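Local coordinates for protein Old Yellow Enzyme (Pichia, PDB 6AGZ) that probably catalyses the asymmetric reduction of enone compounds, using flavin mononucleotide bound to a TIM barrel, at residues L221-I224 and D225-E229. Residues are numbered along the deposited sequence; the frame is centred on the assembly and turned at random.
Sequences LEVI and DLVIE
Asp-225 donates its backbone N-H to Leu-221 O at 2.9 Å, one full helical turn back. Its side chain leans over the same carbonyl. CG lies beside the backbone N (chi1 -68°), which brings Asp-225 OD2 to 3.2 Å from Leu-221 O. Both are acceptors, so no hydrogen bond joins them, and the approach is probably mildly repulsive. The carboxylate is held from outside the turn instead, by a salt bridge from OD1 to Arg-272. With an alanine in place of Asp-225, Arg-272 would probably lose its carboxylate mate, and the tie to helix 258-274 would weaken. Leu-226 N then bonds to Glu-222 O nearly straight, with an N-H...O angle of 169°. Glu-222 OE1 is engaged outside the turn, in a salt bridge to Lys-165 and a hydrogen bond to Tyr-209. Val-227 N reaches Val-223 O at 2.9 Å, and Val-227 CG2 lies 4.2 Å from Val-223 CG1. Ile-228 N bonds in the same way to Ile-224 O, and Glu-229 N continues the pattern on Asp-225 O. The side chain of Ile-228 meets that of Ile-224 at an angle, with Ile-228 CD1 3.7 Å from Ile-224 CG2. The Ile-228 chain is extended beyond CB (chi2 178°), and this carries CD1 back along the helix to that methyl. These bonds mark regular alpha-helix, within helix 218-231 of the TIM barrel. Val-223, Leu-226 and Val-227 pack on helix 158-179, while Leu-221 packs on helix 258-274. Val-227 and Ile-228 both touch Val-236 of barrel strand 236-240, the strand that follows this helix.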
ATOM      1  N   LEU A 221       3.148  17.729  -1.078  1.00 14.04           N
ATOM      2  CA  LEU A 221       4.011  17.595  -2.248  1.00 14.87           C
ATOM      3  C   LEU A 221       4.426  18.953  -2.802  1.00 14.74           C
ATOM      4  O   LEU A 221       5.549  19.110  -3.292  1.00 15.92           O
ATOM      5  CB  LEU A 221       3.312  16.764  -3.323  1.00 14.77           C
ATOM      6  CG  LEU A 221       3.114  15.285  -2.987  1.00 15.06           C
ATOM      7  CD1 LEU A 221       2.415  14.565  -4.128  1.00 15.51           C
ATOM      8  CD2 LEU A 221       4.449  14.629  -2.668  1.00 14.46           C
ATOM      9  N   GLU A 222       3.535  19.945  -2.739  1.00 14.01           N
ATOM     10  CA  GLU A 222       3.890  21.281  -3.206  1.00 15.14           C
ATOM     11  C   GLU A 222       4.943  21.915  -2.304  1.00 13.66           C
ATOM     12  O   GLU A 222       5.903  22.529  -2.794  1.00 12.93           O
ATOM     13  CB  GLU A 222       2.641  22.160  -3.288  1.00 16.68           C
ATOM     14  CG  GLU A 222       1.668  21.740  -4.385  1.00 17.76           C
ATOM     15  CD  GLU A 222       0.450  22.641  -4.478  1.00 18.80           C
ATOM     16  OE1 GLU A 222       0.184  23.394  -3.519  1.00 19.11           O
ATOM     17  OE2 GLU A 222      -0.245  22.593  -5.515  1.00 18.07           O
ATOM     18  N   VAL A 223       4.784  21.771  -0.986  1.00 12.52           N
ATOM     19  CA  VAL A 223       5.808  22.242  -0.055  1.00 14.85           C
ATOM     20  C   VAL A 223       7.139  21.559  -0.344  1.00 15.12           C
ATOM     21  O   VAL A 223       8.193  22.205  -0.394  1.00 14.20           O
ATOM     22  CB  VAL A 223       5.360  22.009   1.400  1.00 14.82           C
ATOM     23  CG1 VAL A 223       6.516  22.260   2.357  1.00 14.63           C
ATOM     24  CG2 VAL A 223       4.181  22.906   1.742  1.00 15.33           C
ATOM     25  N   ILE A 224       7.106  20.239  -0.546  1.00 16.35           N
ATOM     26  CA  ILE A 224       8.328  19.488  -0.825  1.00 16.58           C
ATOM     27  C   ILE A 224       8.993  19.997  -2.097  1.00 17.40           C
ATOM     28  O   ILE A 224      10.215  20.174  -2.145  1.00 17.08           O
ATOM     29  CB  ILE A 224       8.024  17.981  -0.917  1.00 15.64           C
ATOM     30  CG1 ILE A 224       7.567  17.439   0.438  1.00 15.41           C
ATOM     31  CG2 ILE A 224       9.245  17.218  -1.402  1.00 15.64           C
ATOM     32  CD1 ILE A 224       8.553  17.677   1.551  1.00 15.74           C
ATOM     33  N   ASP A 225       8.204  20.245  -3.145  1.00 18.26           N
ATOM     34  CA  ASP A 225       8.784  20.692  -4.409  1.00 19.03           C
ATOM     35  C   ASP A 225       9.399  22.080  -4.278  1.00 19.89           C
ATOM     36  O   ASP A 225      10.505  22.323  -4.777  1.00 20.58           O
ATOM     37  CB  ASP A 225       7.722  20.674  -5.509  1.00 20.48           C
ATOM     38  CG  ASP A 225       7.283  19.269  -5.869  1.00 20.56           C
ATOM     39  OD1 ASP A 225       8.036  18.317  -5.576  1.00 20.24           O
ATOM     40  OD2 ASP A 225       6.186  19.115  -6.449  1.00 20.38           O
ATOM     41  N   LEU A 226       8.702  23.001  -3.605  1.00 18.43           N
ATOM     42  CA  LEU A 226       9.254  24.340  -3.422  1.00 18.08           C
ATOM     43  C   LEU A 226      10.532  24.305  -2.589  1.00 17.70           C
ATOM     44  O   LEU A 226      11.509  24.998  -2.906  1.00 17.86           O
ATOM     45  CB  LEU A 226       8.211  25.253  -2.778  1.00 19.03           C
ATOM     46  CG  LEU A 226       7.129  25.790  -3.718  1.00 20.86           C
ATOM     47  CD1 LEU A 226       5.983  26.405  -2.931  1.00 22.18           C
ATOM     48  CD2 LEU A 226       7.721  26.808  -4.681  1.00 21.36           C
ATOM     49  N   VAL A 227      10.550  23.496  -1.527  1.00 15.98           N
ATOM     50  CA  VAL A 227      11.737  23.412  -0.679  1.00 17.25           C
ATOM     51  C   VAL A 227      12.895  22.769  -1.434  1.00 17.23           C
ATOM     52  O   VAL A 227      14.051  23.187  -1.296  1.00 18.94           O
ATOM     53  CB  VAL A 227      11.409  22.659   0.623  1.00 16.81           C
ATOM     54  CG1 VAL A 227      12.676  22.365   1.410  1.00 19.36           C
ATOM     55  CG2 VAL A 227      10.444  23.472   1.472  1.00 15.15           C
ATOM     56  N   ILE A 228      12.608  21.748  -2.247  1.00 14.99           N
ATOM     57  CA  ILE A 228      13.649  21.123  -3.059  1.00 15.69           C
ATOM     58  C   ILE A 228      14.233  22.132  -4.038  1.00 15.95           C
ATOM     59  O   ILE A 228      15.455  22.210  -4.219  1.00 15.43           O
ATOM     60  CB  ILE A 228      13.096  19.884  -3.790  1.00 16.41           C
ATOM     61  CG1 ILE A 228      12.912  18.719  -2.816  1.00 15.83           C
ATOM     62  CG2 ILE A 228      14.015  19.474  -4.933  1.00 16.87           C
ATOM     63  CD1 ILE A 228      12.332  17.480  -3.463  1.00 15.94           C
ATOM     64  N   GLU A 229      13.372  22.924  -4.682  1.00 14.85           N
ATOM     65  CA  GLU A 229      13.869  23.979  -5.558  1.00 16.67           C
ATOM     66  C   GLU A 229      14.691  25.002  -4.785  1.00 15.80           C
ATOM     67  O   GLU A 229      15.642  25.576  -5.329  1.00 14.39           O
ATOM     68  CB  GLU A 229      12.700  24.656  -6.278  1.00 21.28           C
ATOM     69  CG  GLU A 229      13.084  25.894  -7.075  1.00 27.52           C
ATOM     70  CD  GLU A 229      11.982  26.355  -8.007  1.00 33.50           C
ATOM     71  OE1 GLU A 229      12.181  26.289  -9.239  1.00 35.92           O
ATOM     72  OE2 GLU A 229      10.917  26.779  -7.510  1.00 35.32           O
TER